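Probable leucine/isoleucine/valine-binding protein (PDB 4KV7) probably binds branched-chain amino acids or a related small ligand as a periplasmic binding protein of the leucine-binding family, though its function is not established. Local coordinates at residues A[30-33]-A[34-38]; A[45-48]-A[49-53]; A[75-78]-A[79-83]; A[195-198]-A[199-202]. The protein carries 1 engineered substitution. All blocks are in the same frame, centred on the assembly; numbering follows the deposited sequence. Where two conformers were deposited one is given.

Contact 1 (A[30-33]-A[34-38])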
loop_
_atom_site.group_PDB
_atom_site.type_symbol
_atom_site.label_atom_id
_atom_site.label_comp_id
_atom_site.label_asym_id
_atom_site.label_seq_id
_atom_site.Cartn_x
_atom_site.Cartn_y
_atom_site.Cartn_z
ATOM N N ALA A 30 2.927 9.641 9.413
ATOM C CA ALA A 30 2.807 8.416 8.616
ATOM C C ALA A 30 4.142 8.029 7.972
ATOM O O ALA A 30 4.171 7.237 7.019
ATOM C CB ALA A 30 1.719 8.571 7.556
ATOM N N ALA A 31 5.244 8.570 8.488
ATOM C CA ALA A 31 6.569 8.367 7.890
ATOM C C ALA A 31 6.979 6.914 7.691
ATOM O O ALA A 31 7.727 6.610 6.767
ATOM C CB ALA A 31 7.627 9.073 8.698
ATOM N N GLU A 32 6.514 6.010 8.547
ATOM C CA GLU A 32 6.909 4.614 8.392
ATOM C C GLU A 32 6.511 4.050 7.030
ATOM O O GLU A 32 7.173 3.159 6.498
ATOM C CB GLU A 32 6.328 3.750 9.500
ATOM C CG GLU A 32 7.029 3.949 10.828
ATOM C CD GLU A 32 8.474 3.475 10.788
ATOM O OE1 GLU A 32 8.715 2.312 10.400
ATOM O OE2 GLU A 32 9.365 4.272 11.139
ATOM N N LEU A 33 5.433 4.573 6.457
ATOM C CA LEU A 33 4.962 4.078 5.173
ATOM C C LEU A 33 5.942 4.438 4.064
ATOM O O LEU A 33 6.372 3.569 3.298
ATOM C CB LEU A 33 3.567 4.625 4.873
ATOM C CG LEU A 33 2.491 4.306 5.912
ATOM C CD1 LEU A 33 1.137 4.843 5.483
ATOM C CD2 LEU A 33 2.402 2.808 6.213
ATOM N N GLY A 34 6.314 5.711 3.975
ATOM C CA GLY A 34 7.224 6.128 2.921
ATOM C C GLY A 34 8.639 5.640 3.144
ATOM O O GLY A 34 9.322 5.242 2.196
ATOM N N ILE A 35 9.091 5.684 4.392
ATOM C CA ILE A 35 10.439 5.226 4.717
ATOM C C ILE A 35 10.633 3.781 4.284
ATOM O O ILE A 35 11.637 3.424 3.660
ATOM C CB ILE A 35 10.725 5.376 6.220
ATOM C CG1 ILE A 35 10.902 6.859 6.569
ATOM C CG2 ILE A 35 11.962 4.597 6.618
ATOM C CD1 ILE A 35 10.937 7.162 8.055
ATOM N N ASN A 36 9.650 2.946 4.578
ATOM C CA ASN A 36 9.779 1.533 4.270
ATOM C C ASN A 36 9.523 1.175 2.820
ATOM O O ASN A 36 10.170 0.260 2.306
ATOM C CB ASN A 36 8.986 0.697 5.265
ATOM C CG ASN A 36 9.663 0.670 6.613
ATOM O OD1 ASN A 36 10.694 0.022 6.779
ATOM N ND2 ASN A 36 9.143 1.429 7.565
HETATM N N MSE A 37 8.643 1.912 2.144
HETATM C CA MSE A 37 8.511 1.745 0.701
HETATM C C MSE A 37 9.836 2.080 0.023
HETATM O O MSE A 37 10.298 1.353 -0.867
HETATM C CB MSE A 37 7.414 2.648 0.136
HETATM C CG MSE A 37 6.019 2.051 0.132
HETATM SE SE MSE A 37 5.869 0.400 -0.908
HETATM C CE MSE A 37 5.917 1.097 -2.711
ATOM N N ARG A 38 10.447 3.189 0.429
ATOM C CA ARG A 38 11.729 3.590 -0.115
ATOM C C ARG A 38 12.791 2.522 0.135
ATOM O O ARG A 38 13.530 2.168 -0.780
ATOM C CB ARG A 38 12.158 4.939 0.464
ATOM C CG ARG A 38 13.567 5.355 0.063
ATOM C CD ARG A 38 13.858 6.779 0.507
ATOM N NE ARG A 38 15.205 7.231 0.178
ATOM C CZ ARG A 38 16.271 6.978 0.924
ATOM N NH1 ARG A 38 16.172 6.258 2.031
ATOM N NH2 ARG A 38 17.459 7.439 0.559
#

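Contact 2 (A[45-48]-A[49-53])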
loop_
_atom_site.group_PDB
_atom_site.type_symbol
_atom_site.label_atom_id
_atom_site.label_comp_id
_atom_site.label_asym_id
_atom_site.label_seq_id
_atom_site.Cartn_x
_atom_site.Cartn_y
_atom_site.Cartn_z
ATOM N N PHE A 45 16.952 -2.274 -5.852
ATOM C CA PHE A 45 17.956 -1.660 -6.716
ATOM C C PHE A 45 19.356 -2.144 -6.337
ATOM O O PHE A 45 20.178 -2.391 -7.205
ATOM C CB PHE A 45 17.893 -0.131 -6.632
ATOM C CG PHE A 45 16.726 0.500 -7.365
ATOM C CD1 PHE A 45 15.734 -0.264 -7.974
ATOM C CD2 PHE A 45 16.634 1.890 -7.435
ATOM C CE1 PHE A 45 14.684 0.357 -8.651
ATOM C CE2 PHE A 45 15.591 2.501 -8.105
ATOM C CZ PHE A 45 14.614 1.736 -8.707
ATOM N N ASP A 46 19.617 -2.276 -5.035
ATOM C CA ASP A 46 20.891 -2.795 -4.539
ATOM C C ASP A 46 21.175 -4.196 -5.070
ATOM O O ASP A 46 22.287 -4.506 -5.508
ATOM C CB ASP A 46 20.877 -2.801 -3.007
ATOM C CG ASP A 46 22.227 -3.111 -2.407
ATOM O OD1 ASP A 46 23.147 -2.283 -2.580
ATOM O OD2 ASP A 46 22.371 -4.171 -1.758
ATOM N N GLU A 47 20.150 -5.039 -5.026
ATOM C CA GLU A 47 20.263 -6.398 -5.523
ATOM C C GLU A 47 20.527 -6.422 -7.025
ATOM O O GLU A 47 21.361 -7.198 -7.506
ATOM C CB GLU A 47 18.989 -7.179 -5.214
ATOM C CG GLU A 47 19.001 -8.564 -5.816
ATOM C CD GLU A 47 17.703 -9.308 -5.613
ATOM O OE1 GLU A 47 16.671 -8.638 -5.450
ATOM O OE2 GLU A 47 17.722 -10.558 -5.616
ATOM N N ALA A 48 19.809 -5.577 -7.763
ATOM C CA ALA A 48 19.976 -5.522 -9.211
ATOM C C ALA A 48 21.407 -5.136 -9.573
ATOM O O ALA A 48 21.968 -5.660 -10.531
ATOM C CB ALA A 48 18.981 -4.561 -9.838
ATOM N N LYS A 49 22.000 -4.222 -8.809
ATOM C CA LYS A 49 23.394 -3.836 -9.007
ATOM C C LYS A 49 24.328 -5.001 -8.693
ATOM O O LYS A 49 25.222 -5.324 -9.464
ATOM C CB LYS A 49 23.741 -2.639 -8.117
ATOM C CG LYS A 49 25.152 -2.120 -8.310
ATOM C CD LYS A 49 25.500 -1.017 -7.326
ATOM C CE LYS A 49 26.929 -0.539 -7.547
ATOM N NZ LYS A 49 27.388 0.387 -6.479
ATOM N N ALA A 50 24.110 -5.621 -7.538
ATOM C CA ALA A 50 24.966 -6.710 -7.071
ATOM C C ALA A 50 24.994 -7.879 -8.046
ATOM O O ALA A 50 26.037 -8.507 -8.247
ATOM C CB ALA A 50 24.515 -7.182 -5.694
ATOM N N LYS A 51 23.852 -8.164 -8.659
ATOM C CA LYS A 51 23.728 -9.329 -9.523
ATOM C C LYS A 51 23.859 -8.995 -11.006
ATOM O O LYS A 51 23.628 -9.851 -11.867
ATOM C CB LYS A 51 22.410 -10.053 -9.240
ATOM C CG LYS A 51 22.324 -10.573 -7.818
ATOM C CD LYS A 51 21.034 -11.319 -7.551
ATOM C CE LYS A 51 20.964 -11.748 -6.090
ATOM N NZ LYS A 51 19.682 -12.423 -5.775
ATOM N N ASN A 52 24.231 -7.749 -11.294
ATOM C CA ASN A 52 24.455 -7.298 -12.668
ATOM C C ASN A 52 23.238 -7.519 -13.561
ATOM O O ASN A 52 23.363 -7.935 -14.708
ATOM C CB ASN A 52 25.697 -7.965 -13.276
ATOM C CG ASN A 52 26.239 -7.205 -14.472
ATOM O OD1 ASN A 52 26.159 -5.979 -14.527
ATOM N ND2 ASN A 52 26.789 -7.931 -15.437
ATOM N N HIS A 53 22.057 -7.235 -13.025
ATOM C CA HIS A 53 20.824 -7.426 -13.775
ATOM C C HIS A 53 20.681 -6.416 -14.908
ATOM O O HIS A 53 20.025 -6.696 -15.912
ATOM C CB HIS A 53 19.611 -7.378 -12.847
ATOM C CG HIS A 53 19.458 -8.599 -11.994
ATOM N ND1 HIS A 53 18.589 -8.658 -10.925
ATOM C CD2 HIS A 53 20.065 -9.807 -12.054
ATOM C CE1 HIS A 53 18.668 -9.852 -10.365
ATOM N NE2 HIS A 53 19.554 -10.568 -11.032
#

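Contact 3 (A[75-78]-A[79-83])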
loop_
_atom_site.group_PDB
_atom_site.type_symbol
_atom_site.label_atom_id
_atom_site.label_comp_id
_atom_site.label_asym_id
_atom_site.label_seq_id
_atom_site.Cartn_x
_atom_site.Cartn_y
_atom_site.Cartn_z
ATOM N N PRO A 75 4.454 20.357 -5.701
ATOM C CA PRO A 75 5.758 20.868 -6.147
ATOM C C PRO A 75 6.812 19.762 -6.289
ATOM O O PRO A 75 7.668 19.860 -7.166
ATOM C CB PRO A 75 6.148 21.878 -5.054
ATOM C CG PRO A 75 5.299 21.530 -3.874
ATOM C CD PRO A 75 4.031 20.959 -4.424
ATOM N N ASN A 76 6.743 18.722 -5.465
ATOM C CA ASN A 76 7.680 17.613 -5.606
ATOM C C ASN A 76 7.547 16.963 -6.980
ATOM O O ASN A 76 8.543 16.663 -7.630
ATOM C CB ASN A 76 7.427 16.544 -4.542
ATOM C CG ASN A 76 7.908 16.939 -3.161
ATOM O OD1 ASN A 76 8.498 17.989 -2.972
ATOM N ND2 ASN A 76 7.661 16.077 -2.184
HETATM N N MSE A 77 6.308 16.749 -7.418
HETATM C CA MSE A 77 6.057 16.090 -8.693
HETATM C C MSE A 77 6.509 16.954 -9.863
HETATM O O MSE A 77 7.021 16.444 -10.858
HETATM C CB MSE A 77 4.585 15.719 -8.835
HETATM C CG MSE A 77 4.169 14.562 -7.918
HETATM SE SE MSE A 77 4.959 12.849 -8.429
HETATM C CE MSE A 77 4.205 12.794 -10.257
ATOM N N HIS A 78 6.318 18.264 -9.752
ATOM C CA HIS A 78 6.812 19.159 -10.787
ATOM C C HIS A 78 8.335 19.067 -10.886
ATOM O O HIS A 78 8.879 18.997 -11.982
ATOM C CB HIS A 78 6.346 20.596 -10.545
ATOM C CG HIS A 78 4.903 20.818 -10.881
ATOM N ND1 HIS A 78 4.406 20.645 -12.156
ATOM C CD2 HIS A 78 3.851 21.185 -10.114
ATOM C CE1 HIS A 78 3.109 20.900 -12.158
ATOM N NE2 HIS A 78 2.749 21.239 -10.934
ATOM N N ARG A 79 9.015 19.029 -9.745
ATOM C CA ARG A 79 10.471 18.934 -9.758
ATOM C C ARG A 79 10.945 17.599 -10.331
ATOM O O ARG A 79 11.887 17.560 -11.127
ATOM C CB ARG A 79 11.058 19.176 -8.358
ATOM C CG ARG A 79 10.873 20.604 -7.844
ATOM C CD ARG A 79 12.027 21.068 -6.949
ATOM N NE ARG A 79 12.254 20.171 -5.817
ATOM C CZ ARG A 79 11.600 20.235 -4.661
ATOM N NH1 ARG A 79 10.654 21.149 -4.479
ATOM N NH2 ARG A 79 11.882 19.376 -3.690
ATOM N N LEU A 80 10.286 16.510 -9.948
ATOM C CA LEU A 80 10.677 15.187 -10.419
ATOM C C LEU A 80 10.504 15.055 -11.929
ATOM O O LEU A 80 11.364 14.498 -12.611
ATOM C CB LEU A 80 9.874 14.093 -9.705
ATOM C CG LEU A 80 10.192 13.921 -8.220
ATOM C CD1 LEU A 80 9.157 13.019 -7.578
ATOM C CD2 LEU A 80 11.590 13.360 -8.045
ATOM N N THR A 81 9.396 15.569 -12.454
ATOM C CA THR A 81 9.093 15.399 -13.876
ATOM C C THR A 81 9.778 16.445 -14.754
ATOM O O THR A 81 10.106 16.173 -15.910
ATOM C CB THR A 81 7.577 15.413 -14.153
ATOM O OG1 THR A 81 7.008 16.636 -13.668
ATOM C CG2 THR A 81 6.899 14.229 -13.476
ATOM N N ASP A 82 9.990 17.640 -14.216
ATOM C CA ASP A 82 10.662 18.692 -14.967
ATOM C C ASP A 82 12.168 18.586 -14.773
ATOM O O ASP A 82 12.859 17.953 -15.571
ATOM C CB ASP A 82 10.157 20.070 -14.526
ATOM C CG ASP A 82 10.685 21.205 -15.393
ATOM O OD1 ASP A 82 11.676 21.009 -16.125
ATOM O OD2 ASP A 82 10.100 22.308 -15.334
ATOM N N GLU A 83 12.685 19.197 -13.712
ATOM C CA GLU A 83 14.130 19.350 -13.594
ATOM C C GLU A 83 14.897 18.033 -13.436
ATOM O O GLU A 83 15.994 17.901 -13.971
ATOM C CB GLU A 83 14.511 20.367 -12.511
ATOM C CG GLU A 83 14.500 19.845 -11.092
ATOM C CD GLU A 83 14.662 20.963 -10.075
ATOM O OE1 GLU A 83 15.688 20.979 -9.360
ATOM O OE2 GLU A 83 13.762 21.824 -10.000
HETATM O O HOH W 1 10.357 18.512 -0.975
HETATM O O HOH W 2 5.777 19.163 -14.516
#

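Contact 4 (A[195-198]-A[199-202])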
loop_
_atom_site.group_PDB
_atom_site.type_symbol
_atom_site.label_atom_id
_atom_site.label_comp_id
_atom_site.label_asym_id
_atom_site.label_seq_id
_atom_site.Cartn_x
_atom_site.Cartn_y
_atom_site.Cartn_z
ATOM N N ARG A 195 -14.948 9.207 11.745
ATOM C CA ARG A 195 -13.865 9.759 10.925
ATOM C C ARG A 195 -12.832 10.498 11.760
ATOM O O ARG A 195 -13.111 10.917 12.878
ATOM C CB ARG A 195 -14.361 10.760 9.865
ATOM C CG ARG A 195 -15.743 10.637 9.289
ATOM C CD ARG A 195 -15.875 9.642 8.166
ATOM N NE ARG A 195 -14.856 9.532 7.110
ATOM C CZ ARG A 195 -15.073 9.836 5.829
ATOM N NH1 ARG A 195 -16.225 10.371 5.444
ATOM N NH2 ARG A 195 -14.143 9.589 4.915
ATOM N N TYR A 196 -11.648 10.682 11.191
ATOM C CA TYR A 196 -10.628 11.523 11.803
ATOM C C TYR A 196 -9.878 12.270 10.706
ATOM O O TYR A 196 -9.800 11.808 9.572
ATOM C CB TYR A 196 -9.646 10.678 12.634
ATOM C CG TYR A 196 -8.716 9.883 11.761
ATOM C CD1 TYR A 196 -9.064 8.619 11.309
ATOM C CD2 TYR A 196 -7.497 10.415 11.351
ATOM C CE1 TYR A 196 -8.228 7.900 10.472
ATOM C CE2 TYR A 196 -6.658 9.715 10.503
ATOM C CZ TYR A 196 -7.026 8.452 10.068
ATOM O OH TYR A 196 -6.176 7.747 9.241
ATOM N N ARG A 197 -9.286 13.402 11.054
ATOM C CA ARG A 197 -8.584 14.216 10.070
ATOM C C ARG A 197 -7.170 13.692 9.810
ATOM O O ARG A 197 -6.421 13.391 10.755
ATOM C CB ARG A 197 -8.533 15.681 10.531
ATOM C CG ARG A 197 -7.791 16.589 9.558
ATOM C CD ARG A 197 -8.103 18.071 9.751
ATOM N NE ARG A 197 -7.532 18.650 10.964
ATOM C CZ ARG A 197 -6.286 19.096 11.070
ATOM N NH1 ARG A 197 -5.455 18.988 10.047
ATOM N NH2 ARG A 197 -5.868 19.633 12.209
ATOM N N ARG A 198 -6.807 13.588 8.531
ATOM C CA ARG A 198 -5.488 13.112 8.115
ATOM C C ARG A 198 -4.346 13.783 8.869
ATOM O O ARG A 198 -4.313 15.002 9.036
ATOM C CB ARG A 198 -5.290 13.334 6.617
ATOM C CG ARG A 198 -3.942 12.826 6.111
ATOM C CD ARG A 198 -3.763 13.039 4.602
ATOM N NE ARG A 198 -3.693 14.452 4.251
ATOM C CZ ARG A 198 -4.662 15.157 3.671
ATOM N NH1 ARG A 198 -5.824 14.600 3.350
ATOM N NH2 ARG A 198 -4.468 16.440 3.417
ATOM N N ASN A 199 -3.411 12.949 9.311
ATOM C CA ASN A 199 -2.197 13.378 9.994
ATOM C C ASN A 199 -2.438 14.015 11.354
ATOM O O ASN A 199 -1.565 14.670 11.892
ATOM C CB ASN A 199 -1.299 14.222 9.081
ATOM C CG ASN A 199 -0.625 13.380 8.010
ATOM O OD1 ASN A 199 -0.331 12.205 8.234
ATOM N ND2 ASN A 199 -0.398 13.966 6.842
ATOM N N THR A 200 -3.611 13.773 11.927
ATOM C CA THR A 200 -3.879 14.132 13.313
ATOM C C THR A 200 -4.091 12.867 14.125
ATOM O O THR A 200 -4.193 11.768 13.573
ATOM C CB THR A 200 -5.154 15.006 13.481
ATOM O OG1 THR A 200 -6.331 14.198 13.355
ATOM C CG2 THR A 200 -5.185 16.179 12.500
ATOM N N SER A 201 -4.183 13.029 15.440
ATOM C CA SER A 201 -4.565 11.942 16.336
ATOM C C SER A 201 -5.967 12.189 16.898
ATOM O O SER A 201 -6.332 11.649 17.948
ATOM C CB SER A 201 -3.578 11.843 17.492
ATOM O OG SER A 201 -3.705 13.001 18.292
ATOM N N GLN A 202 -6.742 13.023 16.218
ATOM C CA GLN A 202 -8.027 13.451 16.754
ATOM C C GLN A 202 -9.118 12.445 16.431
ATOM O O GLN A 202 -9.857 12.597 15.458
ATOM C CB GLN A 202 -8.367 14.843 16.231
ATOM C CG GLN A 202 -7.368 15.894 16.696
ATOM C CD GLN A 202 -7.595 17.244 16.057
ATOM O OE1 GLN A 202 -8.731 17.625 15.767
ATOM N NE2 GLN A 202 -6.509 17.967 15.801
HETATM O O HOH W 3 -12.635 11.889 15.317
HETATM O O HOH W 4 -10.344 14.433 13.484
HETATM O O HOH W 5 -9.072 19.175 13.463
#

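Contact 1 (A[30-33]-A[34-38])
Glu32 and Asn36 carry this contact, one turn apart in the first part of the helix that starts near Ala31. The carbonyl oxygen Glu32 O takes two N-H groups of the same residue. Asn36 N lies 3.1 Å from Glu32 O and stands above the carbonyl plane, while Asn36 ND2 comes to 2.8 Å from Glu32 O within that plane, on a lone pair. Because Asn36 CG sits beside its own backbone N (chi1 -73°), the amide folds back along the helix and can make this second bond, which also lies close to the amide's own plane. The Glu32 chain, bent at chi2, runs alongside Asn36, and Asn36 ND2 makes a weak bond of 3.0 Å to Glu32 OE1. Carboxylate and amide are turned 55° apart. The strong bond to Glu32 O, with the weak one to Glu32 OE1, should restrict rotation of the amide.

Asn36 is buried, and so are Leu33, covered by Val93 and Phe250, and the selenomethionine Met37, covered by Phe116; Met37 N bonds to Leu33 O at 3.0 Å. The partly exposed side has a single apolar side-chain touch, Ala31 CB to Ile35 CD1 at 3.9 Å. Ile35 CG1 rests near Ala31 O, which accepts the ordinary helical bond from Ile35 N.

Helix 31-50 is the crossover of the beta-alpha-beta unit made with strands 16-24 and 57-65. Tyr226 OH bonds to Glu32 N at its start, Asn36 and Met37 pack on Val302 of helix 301-319, and Arg38 lies against Leu61 and Ala63 of strand 57-65.

Contact 2 (A[45-48]-A[49-53])
His53 N reaches back five residues to Ala48 O at 3.0 Å, a nearly straight bond that is the outer one of a Schellman motif closing the helix. Asn52 is the C-prime residue, its positive phi (56°) turning the backbone back, and inside the outer bond Asn52 N bonds to Lys49 O at 3.2 Å. His53 follows the turn onto the last helical residues: its CB comes within 4.2 Å of Ala48 CB, and ND1 lies 3.8 Å from Ala48 CA, the ring meeting that carbon at a slant.

One turn of helix separates the charged pair. Lys51 NZ forms a salt bridge of 2.7 Å with Glu47 OE2, using the oxygen's anti lone pair, on the side away from OE1. Both chains are extended beyond CG and they cross obliquely, so that Lys51 CD also rests 3.8 Å from Glu47 CG. With Lys51 CG beside its own backbone N (chi1 -62°), the chain heads back over the preceding turn toward the carboxylate. The other oxygen, Glu47 OE1, is hydrogen-bonded to Tyr307 OH, so both carboxylate oxygens are held, one by Lys51 and one by Tyr307, although Lys51 itself is exposed.

On the inner side of the helix end, Phe45 packs against Leu59 of strand 57-65 and Leu313 of helix 301-319. Ala48 also touches Leu59, placing this last stretch of helix 31-50 between the strand that follows it and helix 301-319.

Contact 3 (A[75-78]-A[79-83])
Met77 O, a carbonyl oxygen of the helix, accepts two hydrogen bonds from Thr81. The hydroxyl Thr81 OG1 donates to it over 2.8 Å and the backbone Thr81 N over 3.0 Å, reaching it from opposite faces of the carbonyl plane. Thr81 OG1 lies between its own backbone N and carbonyl carbon (chi1 57°), the setting that swings the hydroxyl back toward the previous turn. Around this pair run the regular bonds of the helix, the last of them Asp82 N to His78 O at 2.8 Å.

Two waters join side chains that do not bond directly. One donates to Asn76 OD1 at 2.8 Å and accepts from Arg79 NH2, lying in the guanidinium plane at its edge; amide and guanidinium are turned 76° apart. The other donates a hydrogen bond to Thr81 OG1 at 2.9 Å and also bonds His78 ND1, in the plane of the imidazole. Asn76 ND2 is held by Ser23 OG and Asp65 O, which fixes the amide's orientation.

Apolar contact is lighter: the selenium of Met77, a selenomethionine, lies 4.3 Å from Leu80 CD1. Met77 continues onto Ala101 and Ile104 of helix 95-107, and Leu80 onto Ile62 and Leu64 of strand 57-65.

Such a threonine, its hydroxyl bonded to the carbonyl four residues back, is a familiar intrahelical feature, here in the final turn of helix 70-81 in the periplasmic-binding-protein fold.

Contact 4 (A[195-198]-A[199-202])
Arg197 O is gripped twice by Thr200: OG1 donates to it over 2.7 Å and the backbone N over 3.1 Å. The second bond closes a type II beta turn from Arg197 to Thr200, with Asn199 at positive phi (66°). The hydroxyl then works in the other direction, for Thr200 OG1 accepts from Gln202 N in an ST turn, at 3.1 Å and an almost straight 165°. One oxygen thereby ties the beta turn to the residues that follow.

The Arg197 side chain bends at chi3 and carries its guanidinium across Thr200, so that Thr200 CG2 sits 3.4 Å from Arg197 CZ, over the centre of one face. Gln202 runs alongside, its amide plane almost perpendicular to the guanidinium. At the tip of the turn the side chains of its two central residues, Arg198 and Asn199, slant past each other, guanidinium and amide nearly perpendicular. Both reach Glu69: Arg198 NH2 through a salt bridge and Asn199 ND2 through a hydrogen bond, while Arg198 NH1 pairs with Asp166.

At the base, where the loop leaves strand 193-196, Tyr196 CB approaches Gln202 O, and the phenol goes on to bond Thr225 N through OH. Waters fill in the polar links between the two arms. One accepts from Arg197 NE in the guanidinium plane and donates to Gln202 OE1; another bridges Arg197 N and Gln202 O. A third donates to both Arg195 O, at 2.7 Å, and Gln202 O, at 2.9 Å.

The four contacts follow one another along the chain in numerical order, none enclosing another. Contacts 1 and 2 lie near the two ends of helix 31-50, their centres about 22 Å apart, and so mark the start and finish of the crossover between strands 16-24 and 57-65. Contact 3 ends the next helix, 70-81, its centre about 20 Å from that of contact 1. Contact 4 is the turn that leaves the outermost strand, 193-196, of the seven-stranded sheet, about 40 Å from contact 2 between centres. Ala30 CB meets Asn199 OD1 at 4.2 Å, a light packing touch between contacts 1 and 4 that probably lies between the two lobes that face each other across the ligand cleft in this family.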